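Histone-lysine N-methyltransferase family member SUVH9 (PDB 4NJ5) acts in gene silencing but lacks methyltransferase activity, and may bind methylated DNA and recruit RNA polymerase V to chromatin during RNA-directed DNA methylation. Local coordinates at residues A[13-18]-A[63-68]; A[21-26]-A[87-92]; A[46-51]-A[187-192]. One frame throughout, in Å; residues are numbered along the deposited sequence.

Interaction 1: A[13-18]-A[63-68]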
loop_
_atom_site.group_PDB
_atom_site.type_symbol
_atom_site.label_atom_id
_atom_site.label_comp_id
_atom_site.label_asym_id
_atom_site.label_seq_id
_atom_site.Cartn_x
_atom_site.Cartn_y
_atom_site.Cartn_z
ATOM N N ARG A 13 -6.779 -15.250 3.156
ATOM C CA ARG A 13 -6.053 -14.121 2.574
ATOM C C ARG A 13 -6.989 -13.260 1.728
ATOM O O ARG A 13 -6.909 -12.026 1.741
ATOM C CB ARG A 13 -4.865 -14.621 1.741
ATOM C CG ARG A 13 -3.880 -13.549 1.314
ATOM C CD ARG A 13 -3.391 -12.712 2.491
ATOM N NE ARG A 13 -2.247 -11.880 2.122
ATOM C CZ ARG A 13 -1.713 -10.939 2.896
ATOM N NH1 ARG A 13 -0.671 -10.243 2.463
ATOM N NH2 ARG A 13 -2.219 -10.690 4.100
ATOM N N GLU A 14 -7.898 -13.922 1.019
ATOM C CA GLU A 14 -8.881 -13.226 0.199
ATOM C C GLU A 14 -9.861 -12.423 1.054
ATOM O O GLU A 14 -10.150 -11.255 0.757
ATOM C CB GLU A 14 -9.629 -14.224 -0.688
ATOM C CG GLU A 14 -10.396 -13.587 -1.830
ATOM C CD GLU A 14 -9.493 -13.017 -2.917
ATOM O OE1 GLU A 14 -10.029 -12.408 -3.864
ATOM O OE2 GLU A 14 -8.256 -13.177 -2.835
ATOM N N HIS A 15 -10.366 -13.044 2.120
ATOM C CA HIS A 15 -11.237 -12.327 3.049
ATOM C C HIS A 15 -10.556 -11.066 3.580
ATOM O O HIS A 15 -11.159 -9.984 3.592
ATOM C CB HIS A 15 -11.691 -13.209 4.217
ATOM C CG HIS A 15 -12.481 -12.464 5.250
ATOM N ND1 HIS A 15 -13.785 -12.072 5.048
ATOM C CD2 HIS A 15 -12.137 -12.014 6.481
ATOM C CE1 HIS A 15 -14.219 -11.424 6.116
ATOM N NE2 HIS A 15 -13.239 -11.375 6.998
ATOM N N VAL A 16 -9.303 -11.204 4.010
ATOM C CA VAL A 16 -8.545 -10.049 4.500
ATOM C C VAL A 16 -8.408 -8.972 3.425
ATOM O O VAL A 16 -8.537 -7.776 3.707
ATOM C CB VAL A 16 -7.142 -10.451 5.006
ATOM C CG1 VAL A 16 -6.249 -9.227 5.157
ATOM C CG2 VAL A 16 -7.248 -11.201 6.317
ATOM N N ARG A 17 -8.153 -9.404 2.193
ATOM C CA ARG A 17 -8.041 -8.481 1.068
ATOM C C ARG A 17 -9.311 -7.631 0.929
ATOM O O ARG A 17 -9.253 -6.390 0.913
ATOM C CB ARG A 17 -7.765 -9.262 -0.218
ATOM C CG ARG A 17 -7.353 -8.408 -1.399
ATOM C CD ARG A 17 -6.899 -9.270 -2.572
ATOM N NE ARG A 17 -7.999 -9.990 -3.209
ATOM C CZ ARG A 17 -8.784 -9.469 -4.147
ATOM N NH1 ARG A 17 -8.596 -8.220 -4.550
ATOM N NH2 ARG A 17 -9.760 -10.193 -4.679
ATOM N N LYS A 18 -10.456 -8.304 0.856
ATOM C CA LYS A 18 -11.744 -7.613 0.768
ATOM C C LYS A 18 -11.986 -6.668 1.952
ATOM O O LYS A 18 -12.493 -5.547 1.784
ATOM C CB LYS A 18 -12.891 -8.623 0.662
ATOM C CG LYS A 18 -12.968 -9.349 -0.672
ATOM C CD LYS A 18 -13.366 -8.397 -1.788
ATOM C CE LYS A 18 -13.379 -9.094 -3.141
ATOM N NZ LYS A 18 -14.364 -10.214 -3.195
ATOM N N LEU A 63 -18.125 -6.224 10.560
ATOM C CA LEU A 63 -17.132 -6.464 9.519
ATOM C C LEU A 63 -15.715 -6.678 10.048
ATOM O O LEU A 63 -14.806 -7.000 9.284
ATOM C CB LEU A 63 -17.150 -5.335 8.487
ATOM C CG LEU A 63 -18.440 -5.222 7.676
ATOM C CD1 LEU A 63 -18.330 -4.095 6.669
ATOM C CD2 LEU A 63 -18.755 -6.539 6.984
ATOM N N TRP A 64 -15.529 -6.503 11.351
ATOM C CA TRP A 64 -14.229 -6.743 11.963
ATOM C C TRP A 64 -13.884 -8.224 11.979
ATOM O O TRP A 64 -14.768 -9.078 12.010
ATOM C CB TRP A 64 -14.200 -6.223 13.400
ATOM C CG TRP A 64 -14.140 -4.740 13.521
ATOM C CD1 TRP A 64 -14.378 -3.823 12.539
ATOM C CD2 TRP A 64 -13.808 -3.994 14.695
ATOM N NE1 TRP A 64 -14.222 -2.551 13.034
ATOM C CE2 TRP A 64 -13.870 -2.630 14.356
ATOM C CE3 TRP A 64 -13.470 -4.350 16.005
ATOM C CZ2 TRP A 64 -13.605 -1.620 15.276
ATOM C CZ3 TRP A 64 -13.206 -3.347 16.917
ATOM C CH2 TRP A 64 -13.275 -1.998 16.549
ATOM N N MET A 65 -12.590 -8.520 11.964
ATOM C CA MET A 65 -12.109 -9.878 12.173
ATOM C C MET A 65 -11.746 -10.018 13.641
ATOM O O MET A 65 -11.445 -9.020 14.293
ATOM C CB MET A 65 -10.873 -10.138 11.316
ATOM C CG MET A 65 -11.063 -9.853 9.841
ATOM S SD MET A 65 -9.515 -10.051 8.949
ATOM C CE MET A 65 -9.108 -11.740 9.386
ATOM N N ASN A 66 -11.767 -11.248 14.155
ATOM C CA ASN A 66 -11.421 -11.516 15.552
ATOM C C ASN A 66 -12.128 -10.544 16.495
ATOM O O ASN A 66 -11.499 -9.904 17.337
ATOM C CB ASN A 66 -9.901 -11.445 15.743
ATOM C CG ASN A 66 -9.451 -11.952 17.104
ATOM O OD1 ASN A 66 -10.051 -12.861 17.675
ATOM N ND2 ASN A 66 -8.388 -11.357 17.631
ATOM N N ARG A 67 -13.438 -10.414 16.317
ATOM C CA ARG A 67 -14.234 -9.467 17.087
ATOM C C ARG A 67 -14.235 -9.813 18.573
ATOM O O ARG A 67 -14.149 -8.928 19.426
ATOM C CB ARG A 67 -15.669 -9.431 16.555
ATOM C CG ARG A 67 -16.641 -8.628 17.405
ATOM C CD ARG A 67 -16.334 -7.142 17.358
ATOM N NE ARG A 67 -17.416 -6.353 17.938
ATOM C CZ ARG A 67 -18.517 -6.003 17.280
ATOM N NH1 ARG A 67 -19.453 -5.284 17.884
ATOM N NH2 ARG A 67 -18.682 -6.373 16.017
ATOM N N ASP A 68 -14.323 -11.105 18.874
ATOM C CA ASP A 68 -14.391 -11.568 20.255
ATOM C C ASP A 68 -13.012 -11.715 20.899
ATOM O O ASP A 68 -12.905 -12.099 22.068
ATOM C CB ASP A 68 -15.187 -12.882 20.355
ATOM C CG ASP A 68 -14.640 -13.976 19.449
ATOM O OD1 ASP A 68 -13.513 -13.823 18.923
ATOM O OD2 ASP A 68 -15.334 -15.000 19.272
#
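Met-65 reaches across to Val-16 and His-15 on the long N-terminal helix 8-35, and this one side chain carries nearly all of the contact. The segment 63-68 is irregular, part of the connection that runs from helix 46-60 to strand 83-84. At its start Leu-63 packs instead on Met-58 of helix 46-60 and on Val-430. Trp-64 turns its CB away from helix 8-35; its indole leans on Cys-91 and Val-92 of helix 87-92, and its NE1 donates to Gly-55 O.

Met-65 then points toward the helix, its backbone tied to that of Val-92. CG lies anti to the carbonyl carbon (chi1 -54°) and approaches the imidazole of His-15 at its edge, near the ring plane, 3.9 Å from NE2. Farther along, the thioether slides past the histidine in the opposite sense: SD stands 5.0 Å from the ring centroid and 72° off the ring normal, an oblique sulfur-aromatic approach. The chain bends at its last torsion (chi3 57°), which brings CE within 3.6 Å of Val-16 CG2; SD is 3.7 Å from the same methyl, and the two side chains cross nearly at right angles. Val-16 also rests on Val-78.

Beyond the methionine the segment turns to its own surroundings, Asn-66 joining Gly-94 O and Ile-71 N through its amide group. Here, then, an unbranched thioether joins a loop to a helix by dispersion and shape: its methyl end meets the buried valine, while its CG lies at the edge of the more exposed histidine.

Interaction 2: A[21-26]-A[87-92]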
loop_
_atom_site.group_PDB
_atom_site.type_symbol
_atom_site.label_atom_id
_atom_site.label_comp_id
_atom_site.label_asym_id
_atom_site.label_seq_id
_atom_site.Cartn_x
_atom_site.Cartn_y
_atom_site.Cartn_z
ATOM N N MET A 21 -9.888 -3.551 1.551
ATOM C CA MET A 21 -10.470 -2.728 0.491
ATOM C C MET A 21 -11.660 -1.917 1.002
ATOM O O MET A 21 -11.787 -0.715 0.714
ATOM C CB MET A 21 -10.891 -3.592 -0.693
ATOM C CG MET A 21 -9.908 -3.585 -1.841
ATOM S SD MET A 21 -10.648 -4.309 -3.313
ATOM C CE MET A 21 -10.770 -6.019 -2.796
ATOM N N ILE A 22 -12.526 -2.577 1.767
ATOM C CA ILE A 22 -13.654 -1.890 2.383
ATOM C C ILE A 22 -13.185 -0.787 3.327
ATOM O O ILE A 22 -13.659 0.349 3.248
ATOM C CB ILE A 22 -14.570 -2.859 3.150
ATOM C CG1 ILE A 22 -15.347 -3.744 2.172
ATOM C CG2 ILE A 22 -15.539 -2.091 4.037
ATOM C CD1 ILE A 22 -16.347 -4.664 2.847
ATOM N N TYR A 23 -12.244 -1.116 4.210
ATOM C CA TYR A 23 -11.756 -0.139 5.182
ATOM C C TYR A 23 -11.201 1.126 4.518
ATOM O O TYR A 23 -11.647 2.242 4.813
ATOM C CB TYR A 23 -10.713 -0.764 6.114
ATOM C CG TYR A 23 -10.170 0.202 7.143
ATOM C CD1 TYR A 23 -10.888 0.500 8.296
ATOM C CD2 TYR A 23 -8.942 0.818 6.961
ATOM C CE1 TYR A 23 -10.396 1.384 9.236
ATOM C CE2 TYR A 23 -8.443 1.707 7.894
ATOM C CZ TYR A 23 -9.172 1.985 9.028
ATOM O OH TYR A 23 -8.673 2.869 9.955
ATOM N N ASP A 24 -10.245 0.949 3.610
ATOM C CA ASP A 24 -9.635 2.098 2.942
ATOM C C ASP A 24 -10.619 2.887 2.068
ATOM O O ASP A 24 -10.555 4.125 2.016
ATOM C CB ASP A 24 -8.390 1.679 2.150
ATOM C CG ASP A 24 -7.174 1.481 3.042
ATOM O OD1 ASP A 24 -7.004 2.270 3.996
ATOM O OD2 ASP A 24 -6.392 0.536 2.794
ATOM N N SER A 25 -11.532 2.184 1.397
ATOM C CA SER A 25 -12.567 2.874 0.627
ATOM C C SER A 25 -13.446 3.739 1.527
ATOM O O SER A 25 -13.762 4.883 1.189
ATOM C CB SER A 25 -13.434 1.880 -0.144
ATOM O OG SER A 25 -12.659 1.178 -1.094
ATOM N N LEU A 26 -13.833 3.184 2.673
ATOM C CA LEU A 26 -14.668 3.898 3.635
ATOM C C LEU A 26 -13.959 5.146 4.160
ATOM O O LEU A 26 -14.541 6.239 4.174
ATOM C CB LEU A 26 -15.041 2.982 4.801
ATOM C CG LEU A 26 -16.450 3.076 5.389
ATOM C CD1 LEU A 26 -16.425 2.587 6.829
ATOM C CD2 LEU A 26 -17.016 4.489 5.313
ATOM N N ARG A 87 -3.875 2.813 14.160
ATOM C CA ARG A 87 -4.136 1.882 15.248
ATOM C C ARG A 87 -5.475 1.172 15.084
ATOM O O ARG A 87 -5.570 -0.029 15.273
ATOM C CB ARG A 87 -4.092 2.605 16.592
ATOM C CG ARG A 87 -2.738 3.138 16.984
ATOM C CD ARG A 87 -1.788 2.016 17.321
ATOM N NE ARG A 87 -1.272 2.112 18.682
ATOM C CZ ARG A 87 -1.725 1.392 19.701
ATOM N NH1 ARG A 87 -1.205 1.538 20.910
ATOM N NH2 ARG A 87 -2.699 0.522 19.502
ATOM N N PHE A 88 -6.507 1.925 14.726
ATOM C CA PHE A 88 -7.854 1.372 14.613
ATOM C C PHE A 88 -7.901 0.302 13.528
ATOM O O PHE A 88 -8.622 -0.699 13.637
ATOM C CB PHE A 88 -8.845 2.482 14.292
ATOM C CG PHE A 88 -10.081 2.458 15.142
ATOM C CD1 PHE A 88 -11.119 1.591 14.851
ATOM C CD2 PHE A 88 -10.210 3.317 16.221
ATOM C CE1 PHE A 88 -12.267 1.578 15.627
ATOM C CE2 PHE A 88 -11.350 3.307 16.994
ATOM C CZ PHE A 88 -12.382 2.436 16.693
ATOM N N GLU A 89 -7.117 0.528 12.480
ATOM C CA GLU A 89 -6.962 -0.436 11.402
ATOM C C GLU A 89 -6.577 -1.807 11.961
ATOM O O GLU A 89 -7.081 -2.834 11.505
ATOM C CB GLU A 89 -5.903 0.060 10.413
ATOM C CG GLU A 89 -5.859 -0.697 9.111
ATOM C CD GLU A 89 -4.950 -0.041 8.084
ATOM O OE1 GLU A 89 -4.316 0.988 8.411
ATOM O OE2 GLU A 89 -4.866 -0.558 6.950
ATOM N N LEU A 90 -5.701 -1.813 12.965
ATOM C CA LEU A 90 -5.285 -3.048 13.621
ATOM C C LEU A 90 -6.460 -3.745 14.297
ATOM O O LEU A 90 -6.491 -4.972 14.388
ATOM C CB LEU A 90 -4.193 -2.765 14.651
ATOM C CG LEU A 90 -2.923 -2.121 14.095
ATOM C CD1 LEU A 90 -1.950 -1.798 15.220
ATOM C CD2 LEU A 90 -2.274 -3.031 13.066
ATOM N N CYS A 91 -7.418 -2.957 14.776
ATOM C CA CYS A 91 -8.618 -3.509 15.390
ATOM C C CYS A 91 -9.481 -4.151 14.319
ATOM O O CYS A 91 -10.035 -5.236 14.521
ATOM C CB CYS A 91 -9.418 -2.422 16.112
ATOM S SG CYS A 91 -8.492 -1.512 17.352
ATOM N N VAL A 92 -9.596 -3.472 13.181
ATOM C CA VAL A 92 -10.352 -4.013 12.054
ATOM C C VAL A 92 -9.830 -5.392 11.640
ATOM O O VAL A 92 -10.611 -6.305 11.376
ATOM C CB VAL A 92 -10.331 -3.059 10.841
ATOM C CG1 VAL A 92 -11.032 -3.697 9.647
ATOM C CG2 VAL A 92 -10.981 -1.727 11.204
HETATM O O HOH W 1 -6.811 -1.266 5.164
HETATM O O HOH W 2 -4.807 2.635 5.674
#
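Tyr-23 spans the gap between two helices that run roughly antiparallel, extending its ring from helix 8-35 to Glu-89 and Val-92 of helix 87-92, a short helix of the SRA (YDG) domain. The segment axes lie 11.3 Å apart at an angle of 145°, a wide spacing that a tyrosine is long enough to bridge.

The apolar contacts centre on the phenol ring. With CG anti to the backbone N (chi1 180°), the phenol is carried out from its helix. Val-92 CG2 sits 3.7 Å from CD1 and equally near CE1. Glu-89 CG approaches the CD2-CE2 side obliquely, as Val-92 CG2 does the CD1-CE1 side, and lies 3.7 Å from Tyr-23 CE2. The tyrosine ring and the glutamate carboxylate are turned only 23° from each other. Ala-51, Ala-54 and Met-58 of helix 46-60 also touch the phenol, and its OH probably bonds to Ala-51 O. A leucine in place of Tyr-23 would probably open a gap beside Val-92 CG2 and the Glu-89 methylenes and cost Ala-51 O its likely hydroxyl mate.

The polar part brings two acids close: Asp-24 OD2 and Glu-89 OE2 stand 4.6 Å apart, linked through water. Arginines of the same helix as Asp-24 balance them, Arg-20 forming a salt bridge with Glu-89 and Arg-27 one with Asp-24, which probably favours the ionised state of both acids. One water donates to Asp-24 OD1 at 2.8 Å and, over a longer 3.2 Å, to Glu-89 OE1.

Interaction 3: A[46-51]-A[187-192]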
loop_
_atom_site.group_PDB
_atom_site.type_symbol
_atom_site.label_atom_id
_atom_site.label_comp_id
_atom_site.label_asym_id
_atom_site.label_seq_id
_atom_site.Cartn_x
_atom_site.Cartn_y
_atom_site.Cartn_z
ATOM N N ARG A 46 -7.119 15.109 10.444
ATOM C CA ARG A 46 -8.411 14.589 10.056
ATOM C C ARG A 46 -8.273 13.109 9.706
ATOM O O ARG A 46 -9.228 12.335 9.828
ATOM C CB ARG A 46 -8.876 15.396 8.849
ATOM C CG ARG A 46 -10.095 14.894 8.119
ATOM C CD ARG A 46 -9.964 15.388 6.678
ATOM N NE ARG A 46 -10.869 16.480 6.404
ATOM C CZ ARG A 46 -11.478 17.182 7.354
ATOM N NH1 ARG A 46 -11.298 16.931 8.657
ATOM N NH2 ARG A 46 -12.276 18.150 6.994
ATOM N N ALA A 47 -7.072 12.726 9.277
ATOM C CA ALA A 47 -6.758 11.340 8.928
ATOM C C ALA A 47 -7.042 10.348 10.060
ATOM O O ALA A 47 -7.719 9.340 9.848
ATOM C CB ALA A 47 -5.308 11.224 8.456
ATOM N N ASP A 48 -6.540 10.634 11.256
ATOM C CA ASP A 48 -6.711 9.725 12.387
ATOM C C ASP A 48 -8.171 9.586 12.826
ATOM O O ASP A 48 -8.657 8.476 13.059
ATOM C CB ASP A 48 -5.821 10.162 13.556
ATOM C CG ASP A 48 -4.347 9.879 13.313
ATOM O OD1 ASP A 48 -3.949 9.752 12.140
ATOM O OD2 ASP A 48 -3.589 9.781 14.302
ATOM N N GLY A 49 -8.862 10.717 12.921
ATOM C CA GLY A 49 -10.264 10.724 13.284
ATOM C C GLY A 49 -11.115 9.980 12.270
ATOM O O GLY A 49 -12.020 9.225 12.638
ATOM N N LYS A 50 -10.824 10.186 10.987
ATOM C CA LYS A 50 -11.564 9.509 9.925
ATOM C C LYS A 50 -11.262 8.012 9.903
ATOM O O LYS A 50 -12.129 7.196 9.588
ATOM C CB LYS A 50 -11.273 10.150 8.566
ATOM C CG LYS A 50 -12.402 11.033 8.051
ATOM C CD LYS A 50 -12.961 11.930 9.140
ATOM C CE LYS A 50 -14.216 12.645 8.663
ATOM N NZ LYS A 50 -15.038 13.170 9.789
ATOM N N ALA A 51 -10.030 7.660 10.252
ATOM C CA ALA A 51 -9.646 6.266 10.394
ATOM C C ALA A 51 -10.451 5.602 11.510
ATOM O O ALA A 51 -10.987 4.501 11.339
ATOM C CB ALA A 51 -8.162 6.165 10.676
ATOM N N SER A 187 -0.576 8.481 6.469
ATOM C CA SER A 187 -0.487 8.918 7.862
ATOM C C SER A 187 0.949 9.208 8.292
ATOM O O SER A 187 1.880 9.107 7.499
ATOM C CB SER A 187 -1.108 7.879 8.800
ATOM O OG SER A 187 -0.254 6.760 8.953
ATOM N N SER A 188 1.119 9.556 9.561
ATOM C CA SER A 188 2.428 9.923 10.094
ATOM C C SER A 188 3.267 8.721 10.540
ATOM O O SER A 188 4.446 8.871 10.861
ATOM C CB SER A 188 2.273 10.915 11.249
ATOM O OG SER A 188 1.395 10.410 12.245
ATOM N N ARG A 189 2.671 7.530 10.559
ATOM C CA ARG A 189 3.401 6.343 11.000
ATOM C C ARG A 189 2.998 5.070 10.259
ATOM O O ARG A 189 1.971 5.023 9.587
ATOM C CB ARG A 189 3.245 6.138 12.514
ATOM C CG ARG A 189 2.084 5.230 12.920
ATOM C CD ARG A 189 0.729 5.802 12.527
ATOM N NE ARG A 189 0.349 6.950 13.342
ATOM C CZ ARG A 189 -0.796 7.610 13.208
ATOM N NH1 ARG A 189 -1.675 7.238 12.286
ATOM N NH2 ARG A 189 -1.063 8.642 13.999
ATOM N N VAL A 190 3.817 4.035 10.405
ATOM C CA VAL A 190 3.543 2.730 9.823
ATOM C C VAL A 190 3.529 1.657 10.916
ATOM O O VAL A 190 4.442 1.596 11.744
ATOM C CB VAL A 190 4.599 2.368 8.748
ATOM C CG1 VAL A 190 4.523 0.894 8.385
ATOM C CG2 VAL A 190 4.425 3.241 7.513
ATOM N N TYR A 191 2.484 0.832 10.927
ATOM C CA TYR A 191 2.431 -0.327 11.818
ATOM C C TYR A 191 2.670 -1.600 11.024
ATOM O O TYR A 191 1.990 -1.859 10.031
ATOM C CB TYR A 191 1.093 -0.406 12.565
ATOM C CG TYR A 191 0.858 0.780 13.461
ATOM C CD1 TYR A 191 1.639 0.982 14.590
ATOM C CD2 TYR A 191 -0.125 1.713 13.167
ATOM C CE1 TYR A 191 1.444 2.077 15.404
ATOM C CE2 TYR A 191 -0.331 2.809 13.976
ATOM C CZ TYR A 191 0.460 2.990 15.091
ATOM O OH TYR A 191 0.260 4.084 15.900
ATOM N N VAL A 192 3.646 -2.388 11.459
ATOM C CA VAL A 192 3.977 -3.618 10.757
ATOM C C VAL A 192 3.884 -4.827 11.684
ATOM O O VAL A 192 4.329 -4.788 12.829
ATOM C CB VAL A 192 5.368 -3.534 10.080
ATOM C CG1 VAL A 192 6.466 -3.309 11.110
ATOM C CG2 VAL A 192 5.636 -4.786 9.255
HETATM O O HOH W 3 -1.526 10.613 11.243
#
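Asp-48 on helix 46-60 and Arg-189, in the loop leading into strand 190-206, approach from opposite directions and form a salt bridge, the carboxylate coming to the edge of the guanidinium. These two residues bury more surface in the contact than any others. The stronger of two bonds runs from Arg-189 NH2 to Asp-48 OD2, at 2.8 Å with an N-H...O angle of 159°. It uses the syn lone pair of OD2, and OD2 lies close to the guanidinium plane. The second bond, from Arg-189 NH1 to Asp-48 OD1, is weak at 3.4 Å. The unequal lengths make the bridge lopsided, and the carboxylate and guanidinium planes are twisted 45° apart, so it is not the flat two-pronged pair.

Two bends in the Arg-189 chain, at chi2 and chi3, bring the guanidinium to Asp-48. Ser-188 OG lies over one guanidinium face, 3.3 Å from its plane and nearer the group's margin than its centre.

The loop belongs to the SRA domain and leads directly into its curved sheet, where Tyr-191 pairs with Phe-84 of strand 83-84 and Val-190 with Leu-180 of strand 174-180. The salt bridge therefore ties helix 46-60 to the entrance of strand 190-206.

Ser-187, third in buried surface, directs its CB toward the helix, and its OG accepts a weak bond from the Arg-189 backbone N. Both this hydroxyl and Arg-189 NH1 bond to Phe-85 O, while Phe-86 touches the side chains of Asp-48 and Arg-189 alike. A water donates to Asp-48 OD1 at 2.7 Å and is hydrogen-bonded to Ser-188 OG at 3.1 Å.

The three contacts, where two N-terminal helices meet the SRA domain, differ in depth and chemistry. Interaction 2 is buried yet mixed, combining packing of a tyrosine ring with acids paired with arginines and water; interaction 1, partly buried, relies on thioether packing; interaction 3, at the surface, is ionic. Interactions 1 and 2 share helix 8-35 and touch directly, the 63-68 loop lying against helix 87-92 with Trp-64 CZ2 on Phe-88 CE1 at 3.5 Å. Interaction 3 uses helix 46-60, the next helix in the chain, and adjoins interaction 2 where Leu-90 packs on Tyr-191. Interactions 1 and 3 do not touch, their nearest atoms being about 8 Å apart, so interaction 2 links them.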